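Local coordinates for effector protein Lem4 (lpg1101) (Legionella pneumophila subsp. pneumophila, PDB 6CGK) that is a membrane-associated protein tyrosine phosphatase of the haloacid dehalogenase superfamily, a translocated bacterial effector whose HAD domain forms this chain, and may bind small GTPases, at residues V20-D25 / N76-V81; I92-R95 / Y100-A103. The protein carries 1 engineered substitution. All blocks are in the same frame, centred on the assembly; numbering follows the deposited sequence.

Contact 1 (V20-D25 / N76-V81); sequences VYLNFD and NFLQDV. Engineered in segment 20-25: Asn23 (natural residue Asp). With MG (magnesium ion), chain C; PO4 (phosphate ion), chain B.
Leu22 and Leu78 meet methyl to methyl, CD1 of the first lying 3.7 Å from CD2 of the second, as the two side chains run alongside one another, pointing opposite ways. The same CD1 also reaches the ring of Phe77, 4.3 Å from CE2. Val20 comes to that ring too, with CG1 4.2 Å from CE2, so both strand residues approach its rim edge-on. Leu22 CG stands beside the backbone N (chi1 -51°), and the branch then extends with CD1 leading to the helix. Val81 CG2, one helical turn on, sits over one face of the Phe77 ring, 3.6 Å off the plane and nearer the rim than the centre. Trp188 meets the ring at a slant, and Leu151 on strand 150-154 touches it as well.

All this is helix-on-sheet packing in the Rossmann-like core of the HAD fold: helix 72-82 covers one face of the parallel sheet over its central strand, and the local axes run nearly antiparallel, at 155°. Backbone hydrogen bonds tie Val20 and Leu22 to Val91 of strand 89-93, while Tyr21 is bonded to strand 150-154.

Polar and metal bonds gather at the C-terminal end of the segment, around Asn23 to Asp25, at the DxD signature of the superfamily, whose first aspartate has been engineered to Asn23 here. Two successive amides hold one phosphate oxygen: Asp25 N donates to O1 at 2.9 Å in a nearly straight bond (167°), and Phe24 N does so at 3.3 Å in a more bent one. The magnesium takes the backbone O of Asp25 at 2.0 Å; Asn23, Asp155, phosphate O4 and two waters complete its six ligands.

Contact 2 (I92-R95 / Y100-A103); sequences IISR and YIKA. With PO4 (phosphate ion), chain B.
Beside the contact of Ser94 with Ile101, the guanidinium of Arg95 stands obliquely to the phosphate, with NH1 4.0 Å from O2. From CG to NE its chain is extended, and CG itself passes 3.6 Å from O2. NH2 turns to Asp159, with which it forms a salt bridge.

The contact proper is aliphatic. Ile101, on helix 98-107, pushes its CD1 methyl against Ser94 CB, 3.6 Å away. Its CG2 branch serves Ile92 instead, standing 4.3 Å from CD1 of that residue. Ile92 and Ser94, two apart in the chain, thus both point their side chains at Ile101. Strand 89-93, this helix and strand 116-118 make up a beta-alpha-beta unit of the HAD core.

At its polar end Ser94 is busier. OG lies anti to the backbone N (chi1 174°), which carries it to the phosphate, where it donates to O1 over a short 2.5 Å. It is also hydrogen-bonded to the backbone N of Asn96. Next in the chain, Arg95 N gives O2 a nearly straight bond of 2.8 Å (173°). A serine at the C-terminal end of this strand is as expected for motif II of HAD phosphatases, and here it does bind the phosphate. With Ile101 against its carbon and the Asn96 amide at its oxygen, the serine is held so that OG meets O1 while Arg95 N meets O2, and bonds to two separate oxygens restrict the rotation of the anion.

Contact 1 closes before contact 2 opens along the chain: helix 72-82 is followed directly by strand 89-93, which leads into helix 98-107. Their centres lie 11 Å apart, and they share the parallel five-stranded sheet, in which strands 19-23 and 89-93 are neighbours. A probable hydrogen bond from Ile93 N to Leu22 O (2.9 Å) joins the two strands. Beyond this seam the C-terminal ends of both strands converge on one phosphate, and each contact supplies part of the bonds that hold it; Lys132 adds a further one. The active site thus sits at the C-terminal ends of the strands, next to a buried apolar layer.

Contact 1 (V20-D25 / N76-V81)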
loop_
_atom_site.group_PDB
_atom_site.type_symbol
_atom_site.label_atom_id
_atom_site.label_comp_id
_atom_site.label_asym_id
_atom_site.label_seq_id
_atom_site.Cartn_x
_atom_site.Cartn_y
_atom_site.Cartn_z
ATOM N N VAL A 20 4.725 6.172 3.331
ATOM C CA VAL A 20 3.549 5.470 3.820
ATOM C C VAL A 20 3.635 4.050 3.269
ATOM O O VAL A 20 3.542 3.848 2.052
ATOM C CB VAL A 20 2.257 6.170 3.376
ATOM C CG1 VAL A 20 1.028 5.345 3.753
ATOM C CG2 VAL A 20 2.195 7.597 3.956
ATOM N N TYR A 21 3.838 3.077 4.161
ATOM C CA TYR A 21 3.925 1.663 3.820
ATOM C C TYR A 21 2.592 1.014 4.146
ATOM O O TYR A 21 2.195 0.964 5.316
ATOM C CB TYR A 21 5.015 0.962 4.633
ATOM C CG TYR A 21 6.443 1.267 4.260
ATOM C CD1 TYR A 21 6.976 0.808 3.067
ATOM C CD2 TYR A 21 7.290 1.961 5.147
ATOM C CE1 TYR A 21 8.306 1.025 2.735
ATOM C CE2 TYR A 21 8.618 2.199 4.814
ATOM C CZ TYR A 21 9.123 1.737 3.613
ATOM O OH TYR A 21 10.445 1.947 3.298
ATOM N N LEU A 22 1.926 0.479 3.133
ATOM C CA LEU A 22 0.590 -0.071 3.302
ATOM C C LEU A 22 0.596 -1.517 2.839
ATOM O O LEU A 22 1.011 -1.813 1.713
ATOM C CB LEU A 22 -0.445 0.721 2.507
ATOM C CG LEU A 22 -0.506 2.248 2.651
ATOM C CD1 LEU A 22 -1.536 2.851 1.714
ATOM C CD2 LEU A 22 -0.803 2.640 4.096
ATOM N N ASN A 23 0.143 -2.404 3.713
ATOM C CA ASN A 23 -0.313 -3.697 3.278
ATOM C C ASN A 23 -1.520 -3.518 2.351
ATOM O O ASN A 23 -2.188 -2.491 2.380
ATOM C CB ASN A 23 -0.691 -4.534 4.502
ATOM C CG ASN A 23 -1.151 -5.871 4.149
ATOM O OD1 ASN A 23 -2.307 -6.208 4.386
ATOM N ND2 ASN A 23 -0.254 -6.685 3.596
ATOM N N PHE A 24 -1.802 -4.530 1.523
ATOM C CA PHE A 24 -2.959 -4.401 0.625
ATOM C C PHE A 24 -4.186 -5.163 1.122
ATOM O O PHE A 24 -5.172 -4.542 1.520
ATOM C CB PHE A 24 -2.619 -4.868 -0.794
ATOM C CG PHE A 24 -3.721 -4.621 -1.790
ATOM C CD1 PHE A 24 -3.940 -3.324 -2.274
ATOM C CD2 PHE A 24 -4.516 -5.657 -2.241
ATOM C CE1 PHE A 24 -4.968 -3.092 -3.209
ATOM C CE2 PHE A 24 -5.550 -5.435 -3.171
ATOM C CZ PHE A 24 -5.773 -4.141 -3.648
ATOM N N ASP A 25 -4.149 -6.502 1.131
ATOM C CA ASP A 25 -5.354 -7.261 1.469
ATOM C C ASP A 25 -5.681 -7.081 2.942
ATOM O O ASP A 25 -4.845 -7.352 3.815
ATOM C CB ASP A 25 -5.164 -8.755 1.194
ATOM C CG ASP A 25 -4.946 -9.049 -0.268
ATOM O OD1 ASP A 25 -5.820 -8.695 -1.073
ATOM O OD2 ASP A 25 -3.892 -9.625 -0.608
ATOM N N ASN A 76 -10.352 7.103 -0.643
ATOM C CA ASN A 76 -10.188 8.542 -0.434
ATOM C C ASN A 76 -8.804 8.860 0.116
ATOM O O ASN A 76 -8.170 9.837 -0.301
ATOM C CB ASN A 76 -11.263 9.058 0.510
ATOM C CG ASN A 76 -12.625 9.070 -0.122
ATOM O OD1 ASN A 76 -12.763 9.046 -1.347
ATOM N ND2 ASN A 76 -13.649 9.114 0.711
ATOM N N PHE A 77 -8.310 8.034 1.044
ATOM C CA PHE A 77 -6.967 8.232 1.588
ATOM C C PHE A 77 -5.914 8.175 0.485
ATOM O O PHE A 77 -5.058 9.060 0.381
ATOM C CB PHE A 77 -6.689 7.187 2.674
ATOM C CG PHE A 77 -5.301 7.255 3.264
ATOM C CD1 PHE A 77 -5.023 8.119 4.314
ATOM C CD2 PHE A 77 -4.288 6.450 2.785
ATOM C CE1 PHE A 77 -3.754 8.191 4.866
ATOM C CE2 PHE A 77 -3.008 6.502 3.335
ATOM C CZ PHE A 77 -2.739 7.381 4.382
ATOM N N LEU A 78 -5.966 7.138 -0.359
ATOM C CA LEU A 78 -4.971 7.023 -1.423
ATOM C C LEU A 78 -5.054 8.201 -2.378
ATOM O O LEU A 78 -4.024 8.731 -2.817
ATOM C CB LEU A 78 -5.150 5.718 -2.187
ATOM C CG LEU A 78 -4.846 4.467 -1.372
ATOM C CD1 LEU A 78 -5.447 3.180 -2.007
ATOM C CD2 LEU A 78 -3.310 4.392 -1.190
ATOM N N GLN A 79 -6.272 8.621 -2.714
ATOM C CA GLN A 79 -6.415 9.749 -3.613
ATOM C C GLN A 79 -5.897 11.027 -2.971
ATOM O O GLN A 79 -5.259 11.843 -3.645
ATOM C CB GLN A 79 -7.874 9.888 -4.027
ATOM C CG GLN A 79 -8.317 8.780 -4.949
ATOM C CD GLN A 79 -9.717 8.964 -5.465
ATOM O OE1 GLN A 79 -10.020 8.563 -6.585
ATOM N NE2 GLN A 79 -10.592 9.535 -4.644
ATOM N N ASP A 80 -6.149 11.216 -1.670
ATOM C CA ASP A 80 -5.661 12.416 -0.991
ATOM C C ASP A 80 -4.143 12.409 -0.881
ATOM O O ASP A 80 -3.495 13.449 -1.092
ATOM C CB ASP A 80 -6.266 12.542 0.409
ATOM C CG ASP A 80 -7.734 12.952 0.396
ATOM O OD1 ASP A 80 -8.235 13.523 -0.610
ATOM O OD2 ASP A 80 -8.387 12.698 1.431
ATOM N N VAL A 81 -3.558 11.271 -0.491
ATOM C CA VAL A 81 -2.107 11.221 -0.296
ATOM C C VAL A 81 -1.389 11.304 -1.639
ATOM O O VAL A 81 -0.294 11.861 -1.724
ATOM C CB VAL A 81 -1.705 9.950 0.490
ATOM C CG1 VAL A 81 -0.174 9.833 0.582
ATOM C CG2 VAL A 81 -2.291 9.978 1.889
HETATM MG MG MG C . -3.142 -7.929 4.757
HETATM P P PO4 B . -1.337 -8.925 1.761
HETATM O O1 PO4 B . -1.571 -7.723 0.863
HETATM O O2 PO4 B . 0.136 -9.202 2.045
HETATM O O3 PO4 B . -1.939 -10.126 1.044
HETATM O O4 PO4 B . -2.113 -8.768 3.052
HETATM O O HOH W 1 -4.111 -9.683 5.183
HETATM O O HOH W 2 -1.468 -8.531 5.840
#

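Contact 2 (I92-R95 / Y100-A103)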
loop_
_atom_site.group_PDB
_atom_site.type_symbol
_atom_site.label_atom_id
_atom_site.label_comp_id
_atom_site.label_asym_id
_atom_site.label_seq_id
_atom_site.Cartn_x
_atom_site.Cartn_y
_atom_site.Cartn_z
ATOM N N ILE A 92 3.165 0.109 -1.473
ATOM C CA ILE A 92 2.281 -1.021 -1.145
ATOM C C ILE A 92 3.129 -2.289 -1.061
ATOM O O ILE A 92 3.899 -2.602 -1.984
ATOM C CB ILE A 92 1.144 -1.175 -2.165
ATOM C CG1 ILE A 92 0.208 0.041 -2.060
ATOM C CG2 ILE A 92 0.423 -2.507 -1.908
ATOM C CD1 ILE A 92 -0.965 0.042 -3.102
ATOM N N ILE A 93 3.055 -2.994 0.067
ATOM C CA ILE A 93 3.829 -4.220 0.246
ATOM C C ILE A 93 2.831 -5.347 0.476
ATOM O O ILE A 93 2.039 -5.300 1.428
ATOM C CB ILE A 93 4.839 -4.142 1.409
ATOM C CG1 ILE A 93 5.775 -2.944 1.221
ATOM C CG2 ILE A 93 5.636 -5.454 1.490
ATOM C CD1 ILE A 93 6.875 -2.871 2.319
ATOM N N SER A 94 2.854 -6.349 -0.391
ATOM C CA SER A 94 1.746 -7.302 -0.381
ATOM C C SER A 94 2.211 -8.655 -0.881
ATOM O O SER A 94 3.024 -8.737 -1.803
ATOM C CB SER A 94 0.590 -6.795 -1.265
ATOM O OG SER A 94 -0.444 -7.769 -1.386
ATOM N N ARG A 95 1.633 -9.732 -0.312
ATOM C CA ARG A 95 1.828 -11.068 -0.865
ATOM C C ARG A 95 0.882 -11.375 -2.029
ATOM O O ARG A 95 0.926 -12.509 -2.544
ATOM C CB ARG A 95 1.607 -12.169 0.185
ATOM C CG ARG A 95 2.275 -11.984 1.497
ATOM C CD ARG A 95 2.133 -13.245 2.339
ATOM N NE ARG A 95 2.803 -13.090 3.628
ATOM C CZ ARG A 95 2.231 -12.567 4.710
ATOM N NH1 ARG A 95 0.969 -12.145 4.663
ATOM N NH2 ARG A 95 2.922 -12.470 5.839
ATOM N N TYR A 100 -3.295 -7.922 -9.737
ATOM C CA TYR A 100 -4.551 -7.810 -8.994
ATOM C C TYR A 100 -4.605 -6.466 -8.279
ATOM O O TYR A 100 -5.645 -5.788 -8.268
ATOM C CB TYR A 100 -4.667 -8.959 -7.999
ATOM C CG TYR A 100 -5.946 -8.995 -7.195
ATOM C CD1 TYR A 100 -7.149 -9.410 -7.787
ATOM C CD2 TYR A 100 -5.952 -8.629 -5.842
ATOM C CE1 TYR A 100 -8.325 -9.471 -7.043
ATOM C CE2 TYR A 100 -7.111 -8.691 -5.088
ATOM C CZ TYR A 100 -8.305 -9.114 -5.701
ATOM O OH TYR A 100 -9.472 -9.205 -4.968
ATOM N N ILE A 101 -3.489 -6.083 -7.657
ATOM C CA ILE A 101 -3.416 -4.790 -6.986
ATOM C C ILE A 101 -3.668 -3.666 -7.974
ATOM O O ILE A 101 -4.493 -2.787 -7.718
ATOM C CB ILE A 101 -2.072 -4.643 -6.257
ATOM C CG1 ILE A 101 -2.004 -5.708 -5.166
ATOM C CG2 ILE A 101 -1.914 -3.163 -5.762
ATOM C CD1 ILE A 101 -0.574 -5.857 -4.492
ATOM N N LYS A 102 -2.971 -3.671 -9.121
ATOM C CA LYS A 102 -3.201 -2.615 -10.115
ATOM C C LYS A 102 -4.640 -2.605 -10.596
ATOM O O LYS A 102 -5.225 -1.536 -10.809
ATOM C CB LYS A 102 -2.266 -2.778 -11.322
ATOM C CG LYS A 102 -0.787 -2.507 -10.991
ATOM C CD LYS A 102 0.078 -2.644 -12.234
ATOM C CE LYS A 102 1.516 -2.218 -11.987
ATOM N NZ LYS A 102 2.309 -2.482 -13.221
ATOM N N ALA A 103 -5.220 -3.795 -10.817
ATOM C CA ALA A 103 -6.591 -3.854 -11.287
ATOM C C ALA A 103 -7.534 -3.175 -10.306
ATOM O O ALA A 103 -8.418 -2.412 -10.699
ATOM C CB ALA A 103 -7.004 -5.332 -11.503
HETATM P P PO4 B . -1.337 -8.925 1.761
HETATM O O1 PO4 B . -1.571 -7.723 0.863
HETATM O O2 PO4 B . 0.136 -9.202 2.045
HETATM O O3 PO4 B . -1.939 -10.126 1.044
HETATM O O4 PO4 B . -2.113 -8.768 3.052
#